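Side-chain contacts in Abbfa_003403 (PDB 4ZXH), which probably builds a peptide product as a four-domain nonribosomal peptide synthetase, using condensation, adenylation, carrier and thioesterase domains: residues M65-L70 / S163-L168; L159-K164 / A170-V175. All coordinates share one frame; numbering follows the deposited sequence.

Contact 1 (M65-L70 / S163-L168); sequences MHDYPL and SKRFGL. With PX4 (1,2-dimyristoyl-sn-glycero-3-phosphocholine), chain C.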
ATOM      1  N   MET A  65     -34.147  -2.096 -29.392  1.00 34.28           N
ATOM      2  CA  MET A  65     -34.453  -1.769 -27.999  1.00 33.54           C
ATOM      3  C   MET A  65     -35.734  -2.448 -27.489  1.00 36.23           C
ATOM      4  O   MET A  65     -35.819  -2.857 -26.330  1.00 42.79           O
ATOM      5  CB  MET A  65     -34.582  -0.250 -27.833  1.00 36.22           C
ATOM      6  CG  MET A  65     -33.290   0.505 -27.527  1.00 36.02           C
ATOM      7  SD  MET A  65     -33.649   2.244 -27.154  1.00 35.07           S
ATOM      8  CE  MET A  65     -34.512   2.021 -25.596  1.00 72.47           C
ATOM      9  N   HIS A  66     -36.730  -2.541 -28.362  1.00 32.59           N
ATOM     10  CA  HIS A  66     -38.012  -3.169 -28.053  1.00 34.17           C
ATOM     11  C   HIS A  66     -37.916  -4.690 -27.969  1.00 38.37           C
ATOM     12  O   HIS A  66     -38.555  -5.308 -27.122  1.00 43.56           O
ATOM     13  CB  HIS A  66     -39.047  -2.781 -29.116  1.00 37.13           C
ATOM     14  CG  HIS A  66     -40.377  -3.441 -28.938  1.00 45.28           C
ATOM     15  ND1 HIS A  66     -40.652  -4.703 -29.421  1.00 54.90           N
ATOM     16  CD2 HIS A  66     -41.510  -3.015 -28.333  1.00 47.22           C
ATOM     17  CE1 HIS A  66     -41.898  -5.026 -29.125  1.00 53.72           C
ATOM     18  NE2 HIS A  66     -42.440  -4.020 -28.463  1.00 55.29           N
ATOM     19  N   ASP A  67     -37.120  -5.285 -28.856  1.00 34.47           N
ATOM     20  CA  ASP A  67     -37.017  -6.737 -28.949  1.00 36.93           C
ATOM     21  C   ASP A  67     -36.121  -7.388 -27.887  1.00 39.32           C
ATOM     22  O   ASP A  67     -36.278  -8.575 -27.587  1.00 46.38           O
ATOM     23  CB  ASP A  67     -36.509  -7.134 -30.335  1.00 46.45           C
ATOM     24  CG  ASP A  67     -37.561  -6.966 -31.422  1.00 54.48           C
ATOM     25  OD1 ASP A  67     -38.751  -6.755 -31.102  1.00 54.92           O
ATOM     26  OD2 ASP A  67     -37.192  -7.068 -32.610  1.00 57.66           O
ATOM     27  N   TYR A  68     -35.186  -6.620 -27.330  1.00 33.43           N
ATOM     28  CA  TYR A  68     -34.226  -7.146 -26.359  1.00 33.60           C
ATOM     29  C   TYR A  68     -34.300  -6.370 -25.039  1.00 33.87           C
ATOM     30  O   TYR A  68     -33.640  -5.342 -24.869  1.00 33.62           O
ATOM     31  CB  TYR A  68     -32.800  -7.107 -26.936  1.00 28.06           C
ATOM     32  CG  TYR A  68     -32.697  -7.797 -28.279  1.00 38.91           C
ATOM     33  CD1 TYR A  68     -33.284  -9.052 -28.490  1.00 40.33           C
ATOM     34  CD2 TYR A  68     -32.042  -7.189 -29.350  1.00 37.10           C
ATOM     35  CE1 TYR A  68     -33.205  -9.690 -29.724  1.00 35.73           C
ATOM     36  CE2 TYR A  68     -31.962  -7.815 -30.597  1.00 38.44           C
ATOM     37  CZ  TYR A  68     -32.545  -9.064 -30.781  1.00 42.97           C
ATOM     38  OH  TYR A  68     -32.463  -9.682 -32.020  1.00 44.77           O
ATOM     39  N   PRO A  69     -35.122  -6.866 -24.099  1.00 37.22           N
ATOM     40  CA  PRO A  69     -35.364  -6.202 -22.810  1.00 34.72           C
ATOM     41  C   PRO A  69     -34.085  -5.893 -22.028  1.00 39.55           C
ATOM     42  O   PRO A  69     -34.076  -4.943 -21.253  1.00 49.80           O
ATOM     43  CB  PRO A  69     -36.225  -7.212 -22.061  1.00 31.90           C
ATOM     44  CG  PRO A  69     -36.945  -7.952 -23.151  1.00 33.10           C
ATOM     45  CD  PRO A  69     -35.948  -8.078 -24.259  1.00 31.85           C
ATOM     46  N   LEU A  70     -33.026  -6.667 -22.240  1.00 33.30           N
ATOM     47  CA  LEU A  70     -31.752  -6.421 -21.574  1.00 31.33           C
ATOM     48  C   LEU A  70     -31.305  -4.986 -21.775  1.00 33.86           C
ATOM     49  O   LEU A  70     -30.808  -4.353 -20.853  1.00 37.97           O
ATOM     50  CB  LEU A  70     -30.676  -7.379 -22.092  1.00 29.72           C
ATOM     51  CG  LEU A  70     -29.303  -7.343 -21.412  1.00 32.55           C
ATOM     52  CD1 LEU A  70     -29.409  -7.649 -19.943  1.00 29.96           C
ATOM     53  CD2 LEU A  70     -28.416  -8.372 -22.036  1.00 42.34           C
ATOM     54  N   SER A 163     -26.446  -6.139 -37.913  1.00 39.76           N
ATOM     55  CA  SER A 163     -25.911  -6.112 -39.264  1.00 30.12           C
ATOM     56  C   SER A 163     -26.895  -6.686 -40.292  1.00 40.00           C
ATOM     57  O   SER A 163     -26.993  -6.194 -41.414  1.00 47.04           O
ATOM     58  CB  SER A 163     -24.599  -6.883 -39.305  1.00 32.40           C
ATOM     59  OG  SER A 163     -23.559  -6.137 -38.697  1.00 32.98           O
ATOM     60  N   LYS A 164     -27.616  -7.736 -39.914  1.00 36.37           N
ATOM     61  CA  LYS A 164     -28.613  -8.303 -40.801  1.00 39.58           C
ATOM     62  C   LYS A 164     -29.735  -7.292 -41.027  1.00 38.48           C
ATOM     63  O   LYS A 164     -30.210  -7.106 -42.155  1.00 37.53           O
ATOM     64  CB  LYS A 164     -29.184  -9.608 -40.240  1.00 32.85           C
ATOM     65  CG  LYS A 164     -30.267 -10.216 -41.134  1.00 34.85           C
ATOM     66  CD  LYS A 164     -30.879 -11.460 -40.524  1.00 53.60           C
ATOM     67  CE  LYS A 164     -31.487 -11.168 -39.146  1.00 62.33           C
ATOM     68  NZ  LYS A 164     -32.069 -12.389 -38.491  1.00 69.31           N
ATOM     69  N   ARG A 165     -30.165  -6.644 -39.953  1.00 31.97           N
ATOM     70  CA  ARG A 165     -31.235  -5.671 -40.058  1.00 32.63           C
ATOM     71  C   ARG A 165     -30.828  -4.546 -40.996  1.00 40.88           C
ATOM     72  O   ARG A 165     -31.668  -3.973 -41.690  1.00 47.71           O
ATOM     73  CB  ARG A 165     -31.602  -5.118 -38.692  1.00 31.73           C
ATOM     74  CG  ARG A 165     -32.205  -6.137 -37.745  1.00 31.92           C
ATOM     75  CD  ARG A 165     -32.382  -5.498 -36.392  1.00 30.99           C
ATOM     76  NE  ARG A 165     -32.754  -6.437 -35.345  1.00 38.11           N
ATOM     77  CZ  ARG A 165     -33.944  -6.465 -34.750  1.00 43.59           C
ATOM     78  NH1 ARG A 165     -34.882  -5.596 -35.104  1.00 47.93           N
ATOM     79  NH2 ARG A 165     -34.195  -7.353 -33.789  1.00 38.68           N
ATOM     80  N   PHE A 166     -29.530  -4.261 -41.037  1.00 34.61           N
ATOM     81  CA  PHE A 166     -28.999  -3.219 -41.915  1.00 38.08           C
ATOM     82  C   PHE A 166     -28.675  -3.687 -43.327  1.00 42.10           C
ATOM     83  O   PHE A 166     -28.328  -2.867 -44.172  1.00 52.89           O
ATOM     84  CB  PHE A 166     -27.749  -2.595 -41.306  1.00 30.36           C
ATOM     85  CG  PHE A 166     -28.042  -1.460 -40.378  1.00 32.93           C
ATOM     86  CD1 PHE A 166     -28.382  -0.214 -40.879  1.00 30.33           C
ATOM     87  CD2 PHE A 166     -27.979  -1.632 -39.007  1.00 29.79           C
ATOM     88  CE1 PHE A 166     -28.655   0.835 -40.031  1.00 43.96           C
ATOM     89  CE2 PHE A 166     -28.253  -0.594 -38.154  1.00 33.13           C
ATOM     90  CZ  PHE A 166     -28.584   0.646 -38.663  1.00 40.50           C
ATOM     91  N   GLY A 167     -28.796  -4.987 -43.586  1.00 33.69           N
ATOM     92  CA  GLY A 167     -28.486  -5.530 -44.896  1.00 34.99           C
ATOM     93  C   GLY A 167     -27.027  -5.870 -45.183  1.00 42.63           C
ATOM     94  O   GLY A 167     -26.629  -5.934 -46.346  1.00 56.34           O
ATOM     95  N   LEU A 168     -26.235  -6.108 -44.139  1.00 42.08           N
ATOM     96  CA  LEU A 168     -24.806  -6.401 -44.298  1.00 40.11           C
ATOM     97  C   LEU A 168     -24.459  -7.898 -44.360  1.00 41.51           C
ATOM     98  O   LEU A 168     -23.471  -8.281 -44.974  1.00 49.52           O
ATOM     99  CB  LEU A 168     -24.017  -5.743 -43.168  1.00 30.87           C
ATOM    100  CG  LEU A 168     -24.050  -4.223 -43.233  1.00 30.53           C
ATOM    101  CD1 LEU A 168     -23.486  -3.629 -41.976  1.00 28.96           C
ATOM    102  CD2 LEU A 168     -23.256  -3.773 -44.432  1.00 31.38           C
TER
HETATM  103  O1  PX4 C1402     -28.761  13.685 -38.699  1.00148.30           O
HETATM  104  O2  PX4 C1402     -26.845  13.864 -40.458  1.00149.11           O
HETATM  105  P1  PX4 C1402     -28.056  13.138 -39.921  1.00150.51           P
HETATM  106  O3  PX4 C1402     -29.104  12.916 -41.131  1.00119.53           O
HETATM  107  C1  PX4 C1402     -30.273  13.709 -41.343  1.00121.26           C
HETATM  108  C2  PX4 C1402     -30.848  13.362 -42.721  1.00122.29           C
HETATM  109  N1  PX4 C1402     -32.185  13.947 -42.961  1.00123.08           N
HETATM  110  C3  PX4 C1402     -32.279  15.300 -42.386  1.00120.67           C
HETATM  111  C4  PX4 C1402     -32.422  14.023 -44.414  1.00121.87           C
HETATM  112  C5  PX4 C1402     -33.220  13.085 -42.372  1.00122.03           C
HETATM  113  O4  PX4 C1402     -27.648  11.596 -39.647  1.00111.11           O
HETATM  114  C6  PX4 C1402     -26.323  11.077 -39.788  1.00103.62           C
HETATM  115  C7  PX4 C1402     -26.158   9.916 -38.812  1.00 92.79           C
HETATM  116  C8  PX4 C1402     -27.042  10.272 -37.619  1.00 90.53           C
HETATM  117  O5  PX4 C1402     -26.976   9.256 -36.623  1.00 89.45           O
HETATM  118  C9  PX4 C1402     -28.131   8.926 -35.796  1.00 75.52           C
HETATM  119  O6  PX4 C1402     -29.225   9.398 -36.052  1.00 74.96           O
HETATM  120  C10 PX4 C1402     -27.965   7.985 -34.631  1.00 63.37           C
HETATM  121  C11 PX4 C1402     -28.510   6.603 -34.961  1.00 48.53           C
HETATM  122  C12 PX4 C1402     -27.407   5.569 -34.787  1.00 36.92           C
HETATM  123  C13 PX4 C1402     -28.002   4.286 -34.224  1.00 32.33           C
HETATM  124  C14 PX4 C1402     -27.681   3.110 -35.132  1.00 30.88           C
HETATM  125  C15 PX4 C1402     -28.604   1.959 -34.777  1.00 28.27           C
HETATM  126  C16 PX4 C1402     -27.789   0.742 -34.389  1.00 21.25           C
HETATM  127  C17 PX4 C1402     -28.683  -0.324 -33.784  1.00 20.78           C
HETATM  128  C18 PX4 C1402     -28.785  -0.135 -32.271  1.00 26.15           C
HETATM  129  C19 PX4 C1402     -27.957  -1.159 -31.512  1.00 18.92           C
HETATM  130  C20 PX4 C1402     -27.652  -0.645 -30.109  1.00 32.76           C
HETATM  131  C21 PX4 C1402     -26.918  -1.706 -29.289  1.00 34.96           C
HETATM  132  C22 PX4 C1402     -26.006  -1.106 -28.230  1.00 25.51           C
HETATM  133  O7  PX4 C1402     -26.586   8.677 -39.398  1.00 82.08           O
HETATM  134  C23 PX4 C1402     -25.631   7.580 -39.195  1.00 68.97           C
HETATM  135  O8  PX4 C1402     -24.463   7.880 -39.041  1.00 70.77           O
HETATM  136  C24 PX4 C1402     -26.088   6.118 -39.157  1.00 54.67           C
HETATM  137  C25 PX4 C1402     -24.977   5.070 -38.970  1.00 38.16           C
HETATM  138  C26 PX4 C1402     -25.525   3.647 -38.755  1.00 31.81           C
HETATM  139  C27 PX4 C1402     -24.428   2.604 -38.463  1.00 29.80           C
HETATM  140  C28 PX4 C1402     -24.946   1.171 -38.297  1.00 29.52           C
HETATM  141  C29 PX4 C1402     -23.842   0.141 -38.003  1.00 22.84           C
HETATM  142  C30 PX4 C1402     -24.364  -1.301 -37.900  1.00 26.54           C
HETATM  143  C31 PX4 C1402     -23.594  -2.241 -36.941  1.00 35.08           C
HETATM  144  C32 PX4 C1402     -23.988  -1.983 -35.478  1.00 45.08           C
HETATM  145  C33 PX4 C1402     -23.713  -3.116 -34.479  1.00 45.07           C
HETATM  146  C34 PX4 C1402     -23.676  -2.599 -33.037  1.00 41.96           C
HETATM  147  C35 PX4 C1402     -24.127  -3.584 -31.954  1.00 33.83           C
HETATM  148  C36 PX4 C1402     -23.029  -3.856 -30.939  1.00 18.96           C

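Contact 2 (L159-K164 / A170-V175); sequences LRDVSK and AESDAV. With PX4 (1,2-dimyristoyl-sn-glycero-3-phosphocholine), chain C.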
ATOM      1  N   LEU A 159     -24.198  -7.705 -32.623  1.00 29.62           N
ATOM      2  CA  LEU A 159     -23.554  -7.224 -33.846  1.00 26.47           C
ATOM      3  C   LEU A 159     -24.058  -7.945 -35.095  1.00 32.78           C
ATOM      4  O   LEU A 159     -24.352  -7.326 -36.118  1.00 37.86           O
ATOM      5  CB  LEU A 159     -22.047  -7.393 -33.733  1.00 28.24           C
ATOM      6  CG  LEU A 159     -21.224  -7.079 -34.974  1.00 33.72           C
ATOM      7  CD1 LEU A 159     -21.571  -5.694 -35.495  1.00 26.12           C
ATOM      8  CD2 LEU A 159     -19.742  -7.175 -34.640  1.00 30.05           C
ATOM      9  N   ARG A 160     -24.160  -9.263 -35.017  1.00 28.13           N
ATOM     10  CA  ARG A 160     -24.557 -10.003 -36.183  1.00 29.48           C
ATOM     11  C   ARG A 160     -26.015  -9.688 -36.501  1.00 36.31           C
ATOM     12  O   ARG A 160     -26.353  -9.370 -37.634  1.00 39.90           O
ATOM     13  CB  ARG A 160     -24.353 -11.501 -35.991  1.00 28.74           C
ATOM     14  CG  ARG A 160     -24.643 -12.264 -37.289  1.00 38.02           C
ATOM     15  CD  ARG A 160     -24.240 -13.720 -37.298  1.00 30.43           C
ATOM     16  NE  ARG A 160     -24.230 -14.111 -38.700  1.00 53.03           N
ATOM     17  CZ  ARG A 160     -23.161 -14.024 -39.486  1.00 48.99           C
ATOM     18  NH1 ARG A 160     -21.996 -13.596 -38.988  1.00 47.20           N
ATOM     19  NH2 ARG A 160     -23.256 -14.360 -40.771  1.00 36.66           N
ATOM     20  N   ASP A 161     -26.871  -9.749 -35.490  1.00 34.27           N
ATOM     21  CA  ASP A 161     -28.275  -9.417 -35.671  1.00 29.67           C
ATOM     22  C   ASP A 161     -28.489  -8.022 -36.264  1.00 34.15           C
ATOM     23  O   ASP A 161     -29.227  -7.866 -37.232  1.00 40.99           O
ATOM     24  CB  ASP A 161     -29.007  -9.519 -34.344  1.00 34.76           C
ATOM     25  CG  ASP A 161     -30.507  -9.555 -34.507  1.00 41.73           C
ATOM     26  OD1 ASP A 161     -31.037 -10.595 -34.985  1.00 55.44           O
ATOM     27  OD2 ASP A 161     -31.149  -8.550 -34.132  1.00 34.12           O
ATOM     28  N   VAL A 162     -27.838  -7.008 -35.704  1.00 37.97           N
ATOM     29  CA  VAL A 162     -28.078  -5.651 -36.177  1.00 35.66           C
ATOM     30  C   VAL A 162     -27.536  -5.456 -37.594  1.00 45.28           C
ATOM     31  O   VAL A 162     -28.115  -4.725 -38.399  1.00 50.15           O
ATOM     32  CB  VAL A 162     -27.473  -4.627 -35.220  1.00 31.53           C
ATOM     33  CG1 VAL A 162     -27.617  -3.215 -35.771  1.00 26.16           C
ATOM     34  CG2 VAL A 162     -28.171  -4.731 -33.891  1.00 25.73           C
ATOM     35  N   SER A 163     -26.446  -6.139 -37.913  1.00 39.76           N
ATOM     36  CA  SER A 163     -25.911  -6.112 -39.264  1.00 30.12           C
ATOM     37  C   SER A 163     -26.895  -6.686 -40.292  1.00 40.00           C
ATOM     38  O   SER A 163     -26.993  -6.194 -41.414  1.00 47.04           O
ATOM     39  CB  SER A 163     -24.599  -6.883 -39.305  1.00 32.40           C
ATOM     40  OG  SER A 163     -23.559  -6.137 -38.697  1.00 32.98           O
ATOM     41  N   LYS A 164     -27.616  -7.736 -39.914  1.00 36.37           N
ATOM     42  CA  LYS A 164     -28.613  -8.303 -40.801  1.00 39.58           C
ATOM     43  C   LYS A 164     -29.735  -7.292 -41.027  1.00 38.48           C
ATOM     44  O   LYS A 164     -30.210  -7.106 -42.155  1.00 37.53           O
ATOM     45  CB  LYS A 164     -29.184  -9.608 -40.240  1.00 32.85           C
ATOM     46  CG  LYS A 164     -30.267 -10.216 -41.134  1.00 34.85           C
ATOM     47  CD  LYS A 164     -30.879 -11.460 -40.524  1.00 53.60           C
ATOM     48  CE  LYS A 164     -31.487 -11.168 -39.146  1.00 62.33           C
ATOM     49  NZ  LYS A 164     -32.069 -12.389 -38.491  1.00 69.31           N
ATOM     50  N   ALA A 170     -26.369 -12.028 -44.642  1.00 36.89           N
ATOM     51  CA  ALA A 170     -27.607 -12.599 -45.164  1.00 45.47           C
ATOM     52  C   ALA A 170     -28.456 -13.231 -44.071  1.00 53.93           C
ATOM     53  O   ALA A 170     -29.675 -13.115 -44.095  1.00 51.81           O
ATOM     54  CB  ALA A 170     -27.308 -13.610 -46.254  1.00 42.50           C
ATOM     55  N   GLU A 171     -27.828 -13.895 -43.106  1.00 60.00           N
ATOM     56  CA  GLU A 171     -28.624 -14.471 -42.027  1.00 62.18           C
ATOM     57  C   GLU A 171     -27.937 -14.436 -40.662  1.00 52.48           C
ATOM     58  O   GLU A 171     -26.710 -14.350 -40.555  1.00 49.27           O
ATOM     59  CB  GLU A 171     -29.025 -15.904 -42.378  1.00 64.90           C
ATOM     60  CG  GLU A 171     -27.883 -16.781 -42.846  1.00 69.34           C
ATOM     61  CD  GLU A 171     -28.350 -18.166 -43.272  1.00 81.50           C
ATOM     62  OE1 GLU A 171     -29.575 -18.350 -43.509  1.00 84.30           O
ATOM     63  OE2 GLU A 171     -27.489 -19.071 -43.364  1.00 82.86           O
ATOM     64  N   SER A 172     -28.779 -14.492 -39.632  1.00 49.87           N
ATOM     65  CA  SER A 172     -28.397 -14.399 -38.227  1.00 47.95           C
ATOM     66  C   SER A 172     -29.282 -15.313 -37.391  1.00 46.06           C
ATOM     67  O   SER A 172     -30.489 -15.402 -37.629  1.00 58.34           O
ATOM     68  CB  SER A 172     -28.521 -12.949 -37.741  1.00 53.05           C
ATOM     69  OG  SER A 172     -28.684 -12.864 -36.330  1.00 61.51           O
ATOM     70  N   ASP A 173     -28.702 -16.000 -36.416  1.00 42.93           N
ATOM     71  CA  ASP A 173     -29.520 -16.765 -35.471  1.00 53.74           C
ATOM     72  C   ASP A 173     -30.362 -15.832 -34.601  1.00 47.25           C
ATOM     73  O   ASP A 173     -29.939 -14.715 -34.280  1.00 42.12           O
ATOM     74  CB  ASP A 173     -28.645 -17.640 -34.575  1.00 64.25           C
ATOM     75  CG  ASP A 173     -28.006 -18.783 -35.321  1.00 70.51           C
ATOM     76  OD1 ASP A 173     -28.624 -19.282 -36.287  1.00 69.43           O
ATOM     77  OD2 ASP A 173     -26.879 -19.169 -34.943  1.00 72.93           O
ATOM     78  N   ALA A 174     -31.547 -16.285 -34.210  1.00 43.09           N
ATOM     79  CA  ALA A 174     -32.372 -15.494 -33.300  1.00 42.10           C
ATOM     80  C   ALA A 174     -31.659 -15.252 -31.957  1.00 44.98           C
ATOM     81  O   ALA A 174     -30.947 -16.113 -31.436  1.00 46.54           O
ATOM     82  CB  ALA A 174     -33.711 -16.165 -33.077  1.00 37.31           C
ATOM     83  N   VAL A 175     -31.863 -14.065 -31.407  1.00 36.66           N
ATOM     84  CA  VAL A 175     -31.199 -13.666 -30.185  1.00 35.42           C
ATOM     85  C   VAL A 175     -32.202 -13.625 -29.034  1.00 40.39           C
ATOM     86  O   VAL A 175     -33.269 -13.029 -29.150  1.00 45.39           O
ATOM     87  CB  VAL A 175     -30.536 -12.275 -30.337  1.00 40.73           C
ATOM     88  CG1 VAL A 175     -29.716 -11.930 -29.099  1.00 46.52           C
ATOM     89  CG2 VAL A 175     -29.657 -12.222 -31.582  1.00 36.11           C
TER
HETATM   90  O1  PX4 C1402     -28.761  13.685 -38.699  1.00148.30           O
HETATM   91  O2  PX4 C1402     -26.845  13.864 -40.458  1.00149.11           O
HETATM   92  P1  PX4 C1402     -28.056  13.138 -39.921  1.00150.51           P
HETATM   93  O3  PX4 C1402     -29.104  12.916 -41.131  1.00119.53           O
HETATM   94  C1  PX4 C1402     -30.273  13.709 -41.343  1.00121.26           C
HETATM   95  C2  PX4 C1402     -30.848  13.362 -42.721  1.00122.29           C
HETATM   96  N1  PX4 C1402     -32.185  13.947 -42.961  1.00123.08           N
HETATM   97  C3  PX4 C1402     -32.279  15.300 -42.386  1.00120.67           C
HETATM   98  C4  PX4 C1402     -32.422  14.023 -44.414  1.00121.87           C
HETATM   99  C5  PX4 C1402     -33.220  13.085 -42.372  1.00122.03           C
HETATM  100  O4  PX4 C1402     -27.648  11.596 -39.647  1.00111.11           O
HETATM  101  C6  PX4 C1402     -26.323  11.077 -39.788  1.00103.62           C
HETATM  102  C7  PX4 C1402     -26.158   9.916 -38.812  1.00 92.79           C
HETATM  103  C8  PX4 C1402     -27.042  10.272 -37.619  1.00 90.53           C
HETATM  104  O5  PX4 C1402     -26.976   9.256 -36.623  1.00 89.45           O
HETATM  105  C9  PX4 C1402     -28.131   8.926 -35.796  1.00 75.52           C
HETATM  106  O6  PX4 C1402     -29.225   9.398 -36.052  1.00 74.96           O
HETATM  107  C10 PX4 C1402     -27.965   7.985 -34.631  1.00 63.37           C
HETATM  108  C11 PX4 C1402     -28.510   6.603 -34.961  1.00 48.53           C
HETATM  109  C12 PX4 C1402     -27.407   5.569 -34.787  1.00 36.92           C
HETATM  110  C13 PX4 C1402     -28.002   4.286 -34.224  1.00 32.33           C
HETATM  111  C14 PX4 C1402     -27.681   3.110 -35.132  1.00 30.88           C
HETATM  112  C15 PX4 C1402     -28.604   1.959 -34.777  1.00 28.27           C
HETATM  113  C16 PX4 C1402     -27.789   0.742 -34.389  1.00 21.25           C
HETATM  114  C17 PX4 C1402     -28.683  -0.324 -33.784  1.00 20.78           C
HETATM  115  C18 PX4 C1402     -28.785  -0.135 -32.271  1.00 26.15           C
HETATM  116  C19 PX4 C1402     -27.957  -1.159 -31.512  1.00 18.92           C
HETATM  117  C20 PX4 C1402     -27.652  -0.645 -30.109  1.00 32.76           C
HETATM  118  C21 PX4 C1402     -26.918  -1.706 -29.289  1.00 34.96           C
HETATM  119  C22 PX4 C1402     -26.006  -1.106 -28.230  1.00 25.51           C
HETATM  120  O7  PX4 C1402     -26.586   8.677 -39.398  1.00 82.08           O
HETATM  121  C23 PX4 C1402     -25.631   7.580 -39.195  1.00 68.97           C
HETATM  122  O8  PX4 C1402     -24.463   7.880 -39.041  1.00 70.77           O
HETATM  123  C24 PX4 C1402     -26.088   6.118 -39.157  1.00 54.67           C
HETATM  124  C25 PX4 C1402     -24.977   5.070 -38.970  1.00 38.16           C
HETATM  125  C26 PX4 C1402     -25.525   3.647 -38.755  1.00 31.81           C
HETATM  126  C27 PX4 C1402     -24.428   2.604 -38.463  1.00 29.80           C
HETATM  127  C28 PX4 C1402     -24.946   1.171 -38.297  1.00 29.52           C
HETATM  128  C29 PX4 C1402     -23.842   0.141 -38.003  1.00 22.84           C
HETATM  129  C30 PX4 C1402     -24.364  -1.301 -37.900  1.00 26.54           C
HETATM  130  C31 PX4 C1402     -23.594  -2.241 -36.941  1.00 35.08           C
HETATM  131  C32 PX4 C1402     -23.988  -1.983 -35.478  1.00 45.08           C
HETATM  132  C33 PX4 C1402     -23.713  -3.116 -34.479  1.00 45.07           C
HETATM  133  C34 PX4 C1402     -23.676  -2.599 -33.037  1.00 41.96           C
HETATM  134  C35 PX4 C1402     -24.127  -3.584 -31.954  1.00 33.83           C
HETATM  135  C36 PX4 C1402     -23.029  -3.856 -30.939  1.00 18.96           C

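Contact 1 (M65-L70 / S163-L168)
Arg165 and Asp67 form a salt bridge that ties helices 152-165 and 56-67 together in the condensation domain. From CB, which points toward segment 65-70, the arginine places CG beside its own backbone N (chi1 -66°) and runs extended from CG to NE, its side chain packed against Ile60, Ala63 and Val64 of helix 56-67. An arginine suits this place because a long apolar stem can lie on another helix while its charged head reaches past it. NE turns back to its own helix, in a salt bridge with Asp161 OD2. NH1 is 3.7 Å from Asp67 OD2, and NH2, at the tip, donates to that oxygen over 3.2 Å. This bond is nearly straight, 169° at the hydrogen; OD2 accepts on its anti lone pair and lies in the guanidinium plane. The other oxygen, OD1, accepts from His66 ND1 at 3.3 Å, so both carboxylate oxygens have a partner, which should limit its rotation. Asp67 CB sits over the centre of one face of the Tyr68 ring, whose plane is 79° from the guanidinium; the phenol OH bonds to Asp161. A Schellman motif follows at Gly167, whose positive phi is easy for a residue with no CB. Next to Arg165, Phe166 instead faces the lipid: PX4 C28 lies over one face of its ring, 3.7 Å from CZ.

Contact 2 (L159-K164 / A170-V175)
Ser172 lies against the last turns of helix 152-165, where the chain, having left the helix, doubles back as an irregular loop along its flank. More of its surface is buried here than of any other residue in the two segments, with the Lys164 chain on one side, Arg160 CG on the opposite side and Asp161 beneath, between the two. The small side chain lets the loop come close: OG is 3.5 Å from Asp161 CA. Its hydroxyl donates to Asp173 O at 3.0 Å, approaching from above that carbonyl's plane, which satisfies it within the loop.

Lys164 contributes the next largest share. Its chain leaves the helix with CG opposite the backbone N (chi1 179°) and then bends at chi3 (58°), which lays CE 3.7 Å from Ser172 CB and brings NZ to 3.5 Å from Ser172 O. The lysine thus covers the serine with methylenes while its ammonium stays near the loop backbone.

Arg160, one turn earlier, supplies the directional bond. NE donates to Glu171 O over 3.1 Å, in the plane of that carbonyl, with a weak second bond from NH2. The guanidinium also reaches Glu368 in a salt bridge, so one head group serves two loops.

Deeper in, Asp161 CB meets Val175 CG2 at 3.9 Å: the beta-branched valine presents a methyl to the apolar CB of the aspartate, whose OD2 turns to Tyr68 and Arg165 of contact 1. Across the helix from the loop, Val162 CG1 lies 3.7 Å from PX4 C17, and Leu159 CD1 also touches an acyl chain. The helix is therefore amphipathic: its lipid-facing side is aliphatic, whereas the loop is held through a backbone carbonyl and methylene packing, with no charge pair between the two segments.

In the fold
Both contacts use helix 152-165 of the condensation domain and share Ser163 and Lys164, with centres about 7 Å apart. Contact 2 is local and lies at the surface, with a loop folded onto the helix it has just left. Contact 1 joins segments 93 residues apart in the chain, is partly buried and covers less area, but rests on opposite charges rather than on a backbone carbonyl and methylenes. They meet where Tyr68 OH comes within 2.7 Å of Asp161 OD2, a probable hydrogen bond, and where Tyr68 CE1 packs on Val175 O. Phe166 of contact 1 and Leu159 and Val162 of contact 2 also line the pocket of the same phospholipid.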